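Local coordinates for protein titin (Homo sapiens, PDB 3QP3) that probably serves as a giant elastic scaffold of the muscle sarcomere, built of many immunoglobulin-like domains such as this one and carrying a serine/threonine kinase domain, at residues A[17-22]-A[95-100]; A[6-11]-A[83-88]; A[23-28]-A[65-70]. All blocks are in the same frame, centred on the assembly; numbering follows the deposited sequence.

Contact 1: A[17-22]-A[95-100]; sequences SHRVPC and TLDVTG
V20 and H18 close on the same methyl of L96: CD1 of L96 lies 3.7 Å from V20 CG1 and 3.7 Å from H18 NE2, the methyl approaching the histidine ring obliquely. V20 carries CG1 between its backbone N and carbonyl carbon (chi1 63°), where the methyl also meets CG2 of V98 at 4.1 Å. V98 turns its other methyl to the end of the contact, CG1 packing 3.6 Å from C22 CA. This face, made by H18, V20, L96 and V98, is the tight one. Backbone bonds join the two parallel strands: H18 N bonds T95 O and V20 N bonds D97 O, while H18 O accepts D97 N and V20 O accepts T99 N. C22 N closes the set on T99 O, while S17 extends it at the other end, its OG accepting T95 N at 2.8 Å.

The opposite face, with R19, D97, P21 and T99, is looser and faces solvent. R19 and D97 run side by side, their guanidinium and carboxylate planes 87° apart. With R19 NE 5.4 Å from D97 OD2, no salt bridge forms; R19 CG lies 3.6 Å from D97 OD2 and also reaches T99 CG2.

Strand 18-21 running parallel to the last strand, 88-99, is the A'-G pairing of I-set immunoglobulin domains. Strand 88-99 is flanked by 18-21 and 77-85, L96 bonding to G77 through the backbone. The tight face turns to strand 26-35, where H18 NE2 bonds T26 OG1, the H18 ring meets F28, and V20 and L96 both rest on T26.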
ATOM      1  N   SER A  17       9.286  -5.803  -1.146  1.00 22.82           N
ATOM      2  CA  SER A  17       9.812  -5.975   0.201  1.00 21.83           C
ATOM      3  C   SER A  17      11.226  -5.448   0.179  1.00 24.06           C
ATOM      4  O   SER A  17      11.925  -5.606  -0.812  1.00 25.51           O
ATOM      5  CB  SER A  17       9.808  -7.446   0.613  1.00 22.89           C
ATOM      6  OG  SER A  17       8.486  -7.947   0.710  1.00 24.44           O
ATOM      7  N   HIS A  18      11.654  -4.803   1.256  1.00 26.51           N
ATOM      8  CA  HIS A  18      12.986  -4.215   1.268  1.00 28.82           C
ATOM      9  C   HIS A  18      13.498  -3.893   2.666  1.00 32.22           C
ATOM     10  O   HIS A  18      12.753  -3.938   3.644  1.00 29.86           O
ATOM     11  CB  HIS A  18      13.039  -2.965   0.376  1.00 25.53           C
ATOM     12  CG  HIS A  18      12.156  -1.839   0.833  1.00 24.31           C
ATOM     13  ND1 HIS A  18      10.842  -1.715   0.440  1.00 21.27           N
ATOM     14  CD2 HIS A  18      12.418  -0.760   1.617  1.00 21.19           C
ATOM     15  CE1 HIS A  18      10.325  -0.618   0.967  1.00 21.30           C
ATOM     16  NE2 HIS A  18      11.262  -0.021   1.685  1.00 21.55           N
ATOM     17  N   ARG A  19      14.786  -3.581   2.743  1.00 34.85           N
ATOM     18  CA  ARG A  19      15.412  -3.196   3.996  1.00 37.83           C
ATOM     19  C   ARG A  19      15.498  -1.679   4.081  1.00 34.89           C
ATOM     20  O   ARG A  19      15.566  -0.992   3.057  1.00 32.02           O
ATOM     21  CB  ARG A  19      16.817  -3.798   4.096  1.00 42.13           C
ATOM     22  CG  ARG A  19      16.842  -5.307   4.285  1.00 49.47           C
ATOM     23  CD  ARG A  19      18.267  -5.866   4.214  1.00 56.93           C
ATOM     24  NE  ARG A  19      18.792  -5.860   2.850  1.00 62.91           N
ATOM     25  CZ  ARG A  19      19.475  -4.853   2.312  1.00 68.24           C
ATOM     26  NH1 ARG A  19      19.723  -3.758   3.020  1.00 69.04           N
ATOM     27  NH2 ARG A  19      19.914  -4.936   1.061  1.00 70.78           N
ATOM     28  N   VAL A  20      15.467  -1.160   5.304  1.00 31.82           N
ATOM     29  CA  VAL A  20      15.736   0.253   5.549  1.00 30.78           C
ATOM     30  C   VAL A  20      16.505   0.385   6.862  1.00 30.99           C
ATOM     31  O   VAL A  20      16.191  -0.297   7.842  1.00 31.57           O
ATOM     32  CB  VAL A  20      14.442   1.102   5.591  1.00 28.55           C
ATOM     33  CG1 VAL A  20      13.543   0.666   6.736  1.00 27.98           C
ATOM     34  CG2 VAL A  20      14.778   2.590   5.713  1.00 28.55           C
ATOM     35  N   PRO A  21      17.541   1.238   6.876  1.00 26.64           N
ATOM     36  CA  PRO A  21      18.300   1.439   8.111  1.00 30.85           C
ATOM     37  C   PRO A  21      17.432   2.151   9.133  1.00 30.48           C
ATOM     38  O   PRO A  21      16.672   3.045   8.777  1.00 26.16           O
ATOM     39  CB  PRO A  21      19.450   2.357   7.673  1.00 32.80           C
ATOM     40  CG  PRO A  21      19.529   2.207   6.181  1.00 32.70           C
ATOM     41  CD  PRO A  21      18.099   2.013   5.756  1.00 26.99           C
ATOM     42  N   CYS A  22      17.534   1.741  10.387  1.00 33.77           N
ATOM     43  CA  CYS A  22      16.777   2.370  11.453  1.00 33.31           C
ATOM     44  C   CYS A  22      16.949   3.886  11.409  1.00 29.57           C
ATOM     45  O   CYS A  22      18.067   4.390  11.329  1.00 31.07           O
ATOM     46  CB  CYS A  22      17.235   1.825  12.808  1.00 35.52           C
ATOM     47  SG  CYS A  22      16.495   2.688  14.205  1.00 50.21           S
ATOM     48  N   THR A  95       7.112  -6.825   2.885  1.00 20.64           N
ATOM     49  CA  THR A  95       7.721  -6.843   4.204  1.00 25.00           C
ATOM     50  C   THR A  95       8.741  -5.724   4.322  1.00 26.75           C
ATOM     51  O   THR A  95       9.516  -5.483   3.395  1.00 28.73           O
ATOM     52  CB  THR A  95       8.415  -8.206   4.455  1.00 28.68           C
ATOM     53  OG1 THR A  95       7.427  -9.241   4.421  1.00 32.91           O
ATOM     54  CG2 THR A  95       9.100  -8.231   5.803  1.00 33.75           C
ATOM     55  N   LEU A  96       8.725  -5.023   5.449  1.00 25.75           N
ATOM     56  CA  LEU A  96       9.749  -4.031   5.733  1.00 25.05           C
ATOM     57  C   LEU A  96      10.676  -4.594   6.786  1.00 29.50           C
ATOM     58  O   LEU A  96      10.228  -5.017   7.854  1.00 30.01           O
ATOM     59  CB  LEU A  96       9.142  -2.721   6.242  1.00 23.80           C
ATOM     60  CG  LEU A  96      10.125  -1.563   6.455  1.00 25.83           C
ATOM     61  CD1 LEU A  96      10.721  -1.125   5.131  1.00 25.65           C
ATOM     62  CD2 LEU A  96       9.449  -0.386   7.141  1.00 26.18           C
ATOM     63  N   ASP A  97      11.967  -4.602   6.473  1.00 31.31           N
ATOM     64  CA  ASP A  97      12.985  -5.042   7.407  1.00 33.47           C
ATOM     65  C   ASP A  97      13.829  -3.847   7.840  1.00 32.01           C
ATOM     66  O   ASP A  97      14.689  -3.385   7.091  1.00 32.46           O
ATOM     67  CB  ASP A  97      13.866  -6.120   6.762  1.00 33.99           C
ATOM     68  CG  ASP A  97      14.900  -6.672   7.713  1.00 43.46           C
ATOM     69  OD1 ASP A  97      14.686  -6.555   8.938  1.00 46.61           O
ATOM     70  OD2 ASP A  97      15.926  -7.229   7.240  1.00 46.33           O
ATOM     71  N   VAL A  98      13.569  -3.340   9.043  1.00 32.72           N
ATOM     72  CA  VAL A  98      14.324  -2.214   9.590  1.00 32.23           C
ATOM     73  C   VAL A  98      15.629  -2.714  10.222  1.00 34.86           C
ATOM     74  O   VAL A  98      15.599  -3.471  11.189  1.00 37.56           O
ATOM     75  CB  VAL A  98      13.506  -1.435  10.649  1.00 29.30           C
ATOM     76  CG1 VAL A  98      14.255  -0.181  11.082  1.00 30.59           C
ATOM     77  CG2 VAL A  98      12.117  -1.072  10.113  1.00 24.52           C
ATOM     78  N   THR A  99      16.763  -2.284   9.673  1.00 36.59           N
ATOM     79  CA  THR A  99      18.079  -2.784  10.085  1.00 44.48           C
ATOM     80  C   THR A  99      18.917  -1.738  10.815  1.00 51.16           C
ATOM     81  O   THR A  99      18.491  -0.601  11.005  1.00 45.43           O
ATOM     82  CB  THR A  99      18.906  -3.220   8.863  1.00 44.30           C
ATOM     83  OG1 THR A  99      19.194  -2.071   8.057  1.00 41.88           O
ATOM     84  CG2 THR A  99      18.149  -4.247   8.034  1.00 41.70           C
ATOM     85  N   GLY A 100      20.125  -2.130  11.210  1.00 31.39           N
ATOM     86  CA  GLY A 100      21.082  -1.186  11.751  1.00 33.72           C
ATOM     87  C   GLY A 100      21.545  -0.237  10.657  1.00 39.73           C
ATOM     88  O   GLY A 100      21.559  -0.598   9.476  1.00 36.19           O
TER

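Contact 2: A[6-11]-A[83-88]; sequences DHAPRI and CTNYKG
D6 and Y86 join by their polar ends: the phenol OH of Y86 donates to D6 OD2 at 2.7 Å, and D6 OD2 accepts with its anti lone pair, away from the other carboxylate oxygen. The oxygen sits at the ring edge in the ring plane, and the carboxylate is turned 81° to the ring, so the two flat groups meet crosswise. The ring is placed by its first torsion, chi1 84°, which sets CG between the backbone N and the carbonyl carbon, and K87 CG packs over the ring centre, 3.8 Å above the plane.

K87 bends twice along its chain. Its CB lies 3.4 Å from A8 N, and CE passes near the carbonyl of D6, while the charged end leads away from the contact.

N85 bonds in two directions. With CG likewise between backbone N and carbonyl carbon (chi1 77°), ND2 reaches across to H7 O at 2.8 Å; H7 O lies in the amide plane, though the N-H comes in tilted from the carbonyl plane of H7. ND2 also bonds P36 O. OD1 turns back to its own chain and takes two N-H groups, K87 N from above its carbonyl plane at 2.8 Å and G88 N almost in line with the C=O at 3.1 Å. Both amide ends are thus engaged, fixing its rotation.

P9 wedges in beside it, CD 3.4 Å from N85 OD1 and CB 3.9 Å from C83 CB. The A8 methyl rests on the backbone of G88, which has no side chain to oppose it.

The asparagine thus forms an Asx turn inside the type I turn 85-88, the tight hairpin between strands 77-85 and 88-99 of the immunoglobulin sandwich, clasped by the first strand, 7-11.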
ATOM      1  N   ASP A   6     -16.394  -2.644 -16.678  1.00 37.24           N
ATOM      2  CA  ASP A   6     -16.117  -2.707 -15.244  1.00 30.71           C
ATOM      3  C   ASP A   6     -15.354  -3.983 -14.928  1.00 30.54           C
ATOM      4  O   ASP A   6     -15.641  -5.038 -15.493  1.00 29.06           O
ATOM      5  CB  ASP A   6     -17.408  -2.670 -14.432  1.00 30.70           C
ATOM      6  CG  ASP A   6     -18.070  -1.310 -14.450  1.00 32.46           C
ATOM      7  OD1 ASP A   6     -17.477  -0.362 -15.007  1.00 35.30           O
ATOM      8  OD2 ASP A   6     -19.170  -1.187 -13.882  1.00 30.97           O
ATOM      9  N   HIS A   7     -14.388  -3.890 -14.021  1.00 26.76           N
ATOM     10  CA  HIS A   7     -13.578  -5.049 -13.660  1.00 26.60           C
ATOM     11  C   HIS A   7     -13.035  -4.898 -12.248  1.00 26.28           C
ATOM     12  O   HIS A   7     -12.893  -3.779 -11.742  1.00 22.47           O
ATOM     13  CB  HIS A   7     -12.431  -5.262 -14.661  1.00 30.59           C
ATOM     14  CG  HIS A   7     -11.439  -4.137 -14.706  1.00 34.81           C
ATOM     15  ND1 HIS A   7     -10.346  -4.071 -13.865  1.00 35.54           N
ATOM     16  CD2 HIS A   7     -11.377  -3.037 -15.491  1.00 35.68           C
ATOM     17  CE1 HIS A   7      -9.656  -2.974 -14.128  1.00 33.59           C
ATOM     18  NE2 HIS A   7     -10.257  -2.330 -15.113  1.00 34.52           N
ATOM     19  N   ALA A   8     -12.755  -6.025 -11.607  1.00 24.36           N
ATOM     20  CA  ALA A   8     -12.189  -6.003 -10.267  1.00 26.10           C
ATOM     21  C   ALA A   8     -10.819  -5.333 -10.324  1.00 23.53           C
ATOM     22  O   ALA A   8     -10.172  -5.331 -11.374  1.00 25.64           O
ATOM     23  CB  ALA A   8     -12.080  -7.429  -9.716  1.00 27.95           C
ATOM     24  N   PRO A   9     -10.372  -4.764  -9.195  1.00 21.80           N
ATOM     25  CA  PRO A   9      -9.080  -4.071  -9.164  1.00 20.31           C
ATOM     26  C   PRO A   9      -7.960  -4.970  -9.698  1.00 22.00           C
ATOM     27  O   PRO A   9      -7.953  -6.178  -9.453  1.00 18.46           O
ATOM     28  CB  PRO A   9      -8.882  -3.773  -7.677  1.00 18.67           C
ATOM     29  CG  PRO A   9     -10.287  -3.653  -7.128  1.00 21.73           C
ATOM     30  CD  PRO A   9     -11.068  -4.709  -7.897  1.00 21.88           C
ATOM     31  N   ARG A  10      -7.034  -4.375 -10.439  1.00 23.85           N
ATOM     32  CA  ARG A  10      -5.922  -5.106 -11.038  1.00 25.65           C
ATOM     33  C   ARG A  10      -4.621  -4.403 -10.666  1.00 23.89           C
ATOM     34  O   ARG A  10      -4.372  -3.273 -11.091  1.00 23.27           O
ATOM     35  CB  ARG A  10      -6.090  -5.146 -12.558  1.00 31.89           C
ATOM     36  CG  ARG A  10      -4.930  -5.753 -13.323  1.00 39.69           C
ATOM     37  CD  ARG A  10      -5.232  -5.835 -14.820  1.00 46.67           C
ATOM     38  NE  ARG A  10      -5.553  -4.529 -15.400  1.00 50.08           N
ATOM     39  CZ  ARG A  10      -6.713  -4.223 -15.979  1.00 51.27           C
ATOM     40  NH1 ARG A  10      -7.679  -5.131 -16.069  1.00 53.26           N
ATOM     41  NH2 ARG A  10      -6.907  -3.006 -16.477  1.00 49.00           N
ATOM     42  N   ILE A  11      -3.803  -5.056  -9.855  1.00 23.34           N
ATOM     43  CA  ILE A  11      -2.547  -4.457  -9.438  1.00 22.55           C
ATOM     44  C   ILE A  11      -1.460  -4.768 -10.459  1.00 22.36           C
ATOM     45  O   ILE A  11      -1.040  -5.925 -10.587  1.00 21.49           O
ATOM     46  CB  ILE A  11      -2.131  -4.954  -8.054  1.00 24.63           C
ATOM     47  CG1 ILE A  11      -3.178  -4.544  -7.009  1.00 24.51           C
ATOM     48  CG2 ILE A  11      -0.764  -4.396  -7.692  1.00 24.20           C
ATOM     49  CD1 ILE A  11      -2.939  -5.134  -5.627  1.00 22.69           C
ATOM     50  N   CYS A  83      -7.362  -3.252  -2.252  1.00 17.08           N
ATOM     51  CA  CYS A  83      -8.111  -2.427  -3.182  1.00 18.66           C
ATOM     52  C   CYS A  83      -9.434  -3.093  -3.486  1.00 18.44           C
ATOM     53  O   CYS A  83      -9.458  -4.255  -3.892  1.00 19.06           O
ATOM     54  CB  CYS A  83      -7.321  -2.263  -4.473  1.00 17.60           C
ATOM     55  SG  CYS A  83      -5.702  -1.481  -4.243  1.00 18.20           S
ATOM     56  N   THR A  84     -10.526  -2.352  -3.313  1.00 16.44           N
ATOM     57  CA  THR A  84     -11.865  -2.938  -3.399  1.00 16.41           C
ATOM     58  C   THR A  84     -12.826  -2.140  -4.280  1.00 16.84           C
ATOM     59  O   THR A  84     -12.905  -0.919  -4.172  1.00 17.10           O
ATOM     60  CB  THR A  84     -12.500  -3.045  -1.997  1.00 17.51           C
ATOM     61  OG1 THR A  84     -11.646  -3.820  -1.141  1.00 21.45           O
ATOM     62  CG2 THR A  84     -13.866  -3.713  -2.080  1.00 18.94           C
ATOM     63  N   ASN A  85     -13.554  -2.841  -5.145  1.00 16.85           N
ATOM     64  CA  ASN A  85     -14.714  -2.276  -5.838  1.00 17.74           C
ATOM     65  C   ASN A  85     -15.807  -3.335  -5.918  1.00 20.18           C
ATOM     66  O   ASN A  85     -15.605  -4.459  -5.448  1.00 21.47           O
ATOM     67  CB  ASN A  85     -14.361  -1.685  -7.216  1.00 15.24           C
ATOM     68  CG  ASN A  85     -14.157  -2.738  -8.309  1.00 19.19           C
ATOM     69  OD1 ASN A  85     -14.372  -3.939  -8.110  1.00 15.78           O
ATOM     70  ND2 ASN A  85     -13.745  -2.272  -9.485  1.00 16.31           N
ATOM     71  N   TYR A  86     -16.959  -3.004  -6.493  1.00 21.31           N
ATOM     72  CA  TYR A  86     -18.083  -3.940  -6.449  1.00 21.96           C
ATOM     73  C   TYR A  86     -17.806  -5.234  -7.209  1.00 25.58           C
ATOM     74  O   TYR A  86     -18.468  -6.242  -6.977  1.00 26.51           O
ATOM     75  CB  TYR A  86     -19.384  -3.287  -6.930  1.00 26.34           C
ATOM     76  CG  TYR A  86     -19.592  -3.281  -8.432  1.00 25.49           C
ATOM     77  CD1 TYR A  86     -20.335  -4.279  -9.054  1.00 29.29           C
ATOM     78  CD2 TYR A  86     -19.066  -2.265  -9.223  1.00 22.05           C
ATOM     79  CE1 TYR A  86     -20.544  -4.275 -10.424  1.00 29.11           C
ATOM     80  CE2 TYR A  86     -19.259  -2.252 -10.582  1.00 23.09           C
ATOM     81  CZ  TYR A  86     -20.000  -3.264 -11.187  1.00 27.98           C
ATOM     82  OH  TYR A  86     -20.210  -3.251 -12.553  1.00 25.94           O
ATOM     83  N   LYS A  87     -16.819  -5.214  -8.103  1.00 27.96           N
ATOM     84  CA  LYS A  87     -16.492  -6.397  -8.901  1.00 29.02           C
ATOM     85  C   LYS A  87     -15.607  -7.395  -8.158  1.00 28.84           C
ATOM     86  O   LYS A  87     -15.635  -8.587  -8.453  1.00 26.82           O
ATOM     87  CB  LYS A  87     -15.832  -6.004 -10.222  1.00 28.29           C
ATOM     88  CG  LYS A  87     -16.720  -5.168 -11.125  1.00 31.42           C
ATOM     89  CD  LYS A  87     -17.944  -5.951 -11.605  1.00 35.25           C
ATOM     90  CE  LYS A  87     -17.597  -6.940 -12.704  1.00 39.45           C
ATOM     91  NZ  LYS A  87     -18.829  -7.492 -13.359  1.00 41.26           N
ATOM     92  N   GLY A  88     -14.822  -6.910  -7.202  1.00 26.59           N
ATOM     93  CA  GLY A  88     -13.936  -7.777  -6.442  1.00 27.40           C
ATOM     94  C   GLY A  88     -12.872  -7.021  -5.665  1.00 24.62           C
ATOM     95  O   GLY A  88     -12.992  -5.813  -5.431  1.00 24.95           O
TER

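Contact 3: A[23-28]-A[65-70]; sequences GQNTRF and TLEILD. With SO4 (sulfate ion), chain E.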
ATOM      1  N   GLY A  23      15.843   4.614  11.453  1.00 27.51           N
ATOM      2  CA  GLY A  23      15.908   6.061  11.455  1.00 26.62           C
ATOM      3  C   GLY A  23      15.586   6.682  10.109  1.00 27.37           C
ATOM      4  O   GLY A  23      15.124   7.824  10.043  1.00 27.90           O
ATOM      5  N   GLN A  24      15.812   5.948   9.024  1.00 24.77           N
ATOM      6  CA  GLN A  24      15.492   6.515   7.718  1.00 24.97           C
ATOM      7  C   GLN A  24      13.989   6.464   7.450  1.00 24.26           C
ATOM      8  O   GLN A  24      13.253   5.716   8.095  1.00 22.86           O
ATOM      9  CB  GLN A  24      16.242   5.796   6.599  1.00 25.16           C
ATOM     10  CG  GLN A  24      17.756   5.882   6.733  1.00 28.85           C
ATOM     11  CD  GLN A  24      18.265   7.308   6.694  1.00 31.05           C
ATOM     12  OE1 GLN A  24      17.972   8.058   5.766  1.00 31.50           O
ATOM     13  NE2 GLN A  24      19.026   7.690   7.704  1.00 32.96           N
ATOM     14  N   ASN A  25      13.546   7.273   6.496  1.00 24.67           N
ATOM     15  CA  ASN A  25      12.196   7.170   5.967  1.00 22.53           C
ATOM     16  C   ASN A  25      12.229   6.204   4.800  1.00 18.84           C
ATOM     17  O   ASN A  25      13.267   6.023   4.168  1.00 19.39           O
ATOM     18  CB  ASN A  25      11.694   8.535   5.507  1.00 16.72           C
ATOM     19  CG  ASN A  25      11.824   9.584   6.574  1.00 19.93           C
ATOM     20  OD1 ASN A  25      11.783   9.282   7.770  1.00 19.93           O
ATOM     21  ND2 ASN A  25      11.977  10.836   6.155  1.00 22.26           N
ATOM     22  N   THR A  26      11.101   5.564   4.521  1.00 18.63           N
ATOM     23  CA  THR A  26      11.048   4.583   3.441  1.00 19.55           C
ATOM     24  C   THR A  26       9.683   4.627   2.770  1.00 17.57           C
ATOM     25  O   THR A  26       8.724   5.168   3.326  1.00 17.33           O
ATOM     26  CB  THR A  26      11.326   3.155   3.968  1.00 21.30           C
ATOM     27  OG1 THR A  26      11.725   2.301   2.885  1.00 19.37           O
ATOM     28  CG2 THR A  26      10.086   2.589   4.657  1.00 20.53           C
ATOM     29  N   ARG A  27       9.595   4.070   1.568  1.00 17.29           N
ATOM     30  CA  ARG A  27       8.346   4.116   0.804  1.00 20.93           C
ATOM     31  C   ARG A  27       8.017   2.779   0.165  1.00 20.30           C
ATOM     32  O   ARG A  27       8.916   2.036  -0.228  1.00 18.77           O
ATOM     33  CB  ARG A  27       8.423   5.182  -0.294  1.00 23.55           C
ATOM     34  CG  ARG A  27       8.173   6.600   0.197  1.00 26.20           C
ATOM     35  CD  ARG A  27       8.981   7.616  -0.599  1.00 30.58           C
ATOM     36  NE  ARG A  27       9.084   8.891   0.111  1.00 33.29           N
ATOM     37  CZ  ARG A  27      10.109   9.233   0.886  1.00 35.45           C
ATOM     38  NH1 ARG A  27      11.131   8.409   1.042  1.00 40.65           N
ATOM     39  NH2 ARG A  27      10.120  10.407   1.497  1.00 36.17           N
ATOM     40  N   PHE A  28       6.720   2.489   0.073  1.00 12.66           N
ATOM     41  CA  PHE A  28       6.213   1.403  -0.751  1.00 16.33           C
ATOM     42  C   PHE A  28       5.399   2.017  -1.880  1.00 16.58           C
ATOM     43  O   PHE A  28       4.726   3.027  -1.682  1.00 12.52           O
ATOM     44  CB  PHE A  28       5.320   0.466   0.062  1.00 17.96           C
ATOM     45  CG  PHE A  28       6.067  -0.411   1.018  1.00 17.97           C
ATOM     46  CD1 PHE A  28       6.708  -1.554   0.568  1.00 18.43           C
ATOM     47  CD2 PHE A  28       6.115  -0.108   2.366  1.00 22.11           C
ATOM     48  CE1 PHE A  28       7.398  -2.376   1.442  1.00 22.02           C
ATOM     49  CE2 PHE A  28       6.808  -0.933   3.254  1.00 20.65           C
ATOM     50  CZ  PHE A  28       7.450  -2.065   2.786  1.00 24.24           C
ATOM     51  N   THR A  65       1.109   5.330  -2.965  1.00 19.85           N
ATOM     52  CA  THR A  65       2.365   5.385  -2.237  1.00 17.82           C
ATOM     53  C   THR A  65       2.107   5.347  -0.743  1.00 17.29           C
ATOM     54  O   THR A  65       1.173   5.980  -0.253  1.00 16.38           O
ATOM     55  CB  THR A  65       3.135   6.660  -2.571  1.00 21.62           C
ATOM     56  OG1 THR A  65       3.477   6.649  -3.966  1.00 22.96           O
ATOM     57  CG2 THR A  65       4.402   6.731  -1.745  1.00 27.26           C
ATOM     58  N   LEU A  66       2.931   4.590  -0.025  1.00 17.03           N
ATOM     59  CA  LEU A  66       2.923   4.611   1.427  1.00 13.83           C
ATOM     60  C   LEU A  66       4.303   5.004   1.922  1.00 18.27           C
ATOM     61  O   LEU A  66       5.307   4.378   1.556  1.00 18.91           O
ATOM     62  CB  LEU A  66       2.554   3.245   1.999  1.00 15.16           C
ATOM     63  CG  LEU A  66       2.775   3.146   3.509  1.00 15.99           C
ATOM     64  CD1 LEU A  66       1.741   3.987   4.244  1.00 15.47           C
ATOM     65  CD2 LEU A  66       2.727   1.685   3.979  1.00 16.15           C
ATOM     66  N   GLU A  67       4.360   6.058   2.726  1.00 15.86           N
ATOM     67  CA  GLU A  67       5.613   6.456   3.348  1.00 15.80           C
ATOM     68  C   GLU A  67       5.567   6.208   4.844  1.00 16.95           C
ATOM     69  O   GLU A  67       4.585   6.546   5.507  1.00 18.56           O
ATOM     70  CB  GLU A  67       5.935   7.931   3.085  1.00 17.16           C
ATOM     71  CG  GLU A  67       7.183   8.395   3.823  1.00 19.50           C
ATOM     72  CD  GLU A  67       7.408   9.884   3.707  1.00 28.81           C
ATOM     73  OE1 GLU A  67       6.439  10.611   3.428  1.00 28.67           O
ATOM     74  OE2 GLU A  67       8.557  10.330   3.900  1.00 31.78           O
ATOM     75  N   ILE A  68       6.629   5.609   5.371  1.00 16.24           N
ATOM     76  CA  ILE A  68       6.814   5.509   6.815  1.00 16.94           C
ATOM     77  C   ILE A  68       8.046   6.331   7.212  1.00 20.28           C
ATOM     78  O   ILE A  68       9.141   6.134   6.668  1.00 20.61           O
ATOM     79  CB  ILE A  68       7.005   4.030   7.285  1.00 17.02           C
ATOM     80  CG1 ILE A  68       5.890   3.128   6.736  1.00 17.75           C
ATOM     81  CG2 ILE A  68       7.042   3.947   8.807  1.00 16.72           C
ATOM     82  CD1 ILE A  68       6.308   2.288   5.539  1.00 16.36           C
ATOM     83  N   LEU A  69       7.869   7.254   8.149  1.00 17.52           N
ATOM     84  CA  LEU A  69       8.962   8.124   8.580  1.00 16.20           C
ATOM     85  C   LEU A  69       9.692   7.572   9.799  1.00 17.60           C
ATOM     86  O   LEU A  69       9.092   6.928  10.658  1.00 21.83           O
ATOM     87  CB  LEU A  69       8.451   9.542   8.878  1.00 15.40           C
ATOM     88  CG  LEU A  69       7.919  10.391   7.711  1.00 17.73           C
ATOM     89  CD1 LEU A  69       6.551   9.894   7.231  1.00 17.91           C
ATOM     90  CD2 LEU A  69       7.826  11.858   8.095  1.00 20.95           C
ATOM     91  N   ASP A  70      10.993   7.828   9.857  1.00 16.08           N
ATOM     92  CA  ASP A  70      11.778   7.590  11.060  1.00 19.26           C
ATOM     93  C   ASP A  70      11.600   6.162  11.554  1.00 21.63           C
ATOM     94  O   ASP A  70      11.182   5.923  12.688  1.00 23.35           O
ATOM     95  CB  ASP A  70      11.390   8.606  12.142  1.00 19.69           C
ATOM     96  CG  ASP A  70      12.355   8.619  13.299  1.00 24.84           C
ATOM     97  OD1 ASP A  70      13.423   7.967  13.200  1.00 26.00           O
ATOM     98  OD2 ASP A  70      12.047   9.293  14.302  1.00 26.24           O
TER
HETATM   99  S   SO4 E 105      13.430  11.441   2.722  1.00 46.37           S
HETATM  100  O1  SO4 E 105      13.439  12.395   1.616  1.00 48.81           O
HETATM  101  O2  SO4 E 105      14.215  11.972   3.832  1.00 46.62           O
HETATM  102  O3  SO4 E 105      12.052  11.229   3.151  1.00 44.71           O
HETATM  103  O4  SO4 E 105      13.987  10.165   2.276  1.00 48.84           O
HETATM  104  O   HOH W   1       6.596  10.126   0.146  1.00 46.63           O
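Strands 26-35 and 63-68 are neighbours in the four-stranded sheet of the immunoglobulin sandwich, and this is their antiparallel pairing. T26 with I68 and F28 with L66 are hydrogen-bonded pairs, each held by two backbone bonds; R27 faces E67 at the non-hydrogen-bonded pair between them.

On the buried face, I68 CD1 comes to the edge of the F28 ring, near its plane, 4.0 Å from F28 CE2, and rests 3.9 Å from T26 CG2. An unusual chi2 of 102° carries it there.

The outer face is charged. R27 and E67 lie side by side, R27 NH2 2.9 Å from E67 OE2, but the oxygen is well out of the guanidinium plane, so charge alone links them. One N-H of R27 NH2 points to sulfate O3, which lies in the guanidinium plane, 2.7 Å away; N25 ND2 grips the same oxygen at 3.0 Å. R27 NE holds a water, which reaches E67 OE1 only weakly. The sulfate probably comes from the crystallisation liquor.

Just before strand 26-35 and just after 63-68, N25 OD1 accepts D70 N at 2.7 Å in its carbonyl plane. This is the B-E strand pairing of the immunoglobulin A-B-E-D sheet, apolar face to the core and polar face outward.

In the fold
Contacts 1 and 2 are surface contacts on opposite sides of the chain's centre, about 30 Å apart between centres, whereas contact 3 is partly buried. Contacts 1 and 3 touch across the sandwich interior, while contact 2 stands clear of both. Contacts 1 and 2 reach the neighbouring strands 88-99 and 77-85 of one sheet; contacts 2 and 3 reach the neighbouring strands 7-11 and 26-35 of the other. Chemistry differs: 17-22 with 95-100 is a parallel backbone pairing at a sheet edge, 23-28 with 65-70 an antiparallel pairing inside a sheet, and 6-11 with 83-88 joins different sheets without backbone-to-backbone hydrogen bonds, relying on side chains.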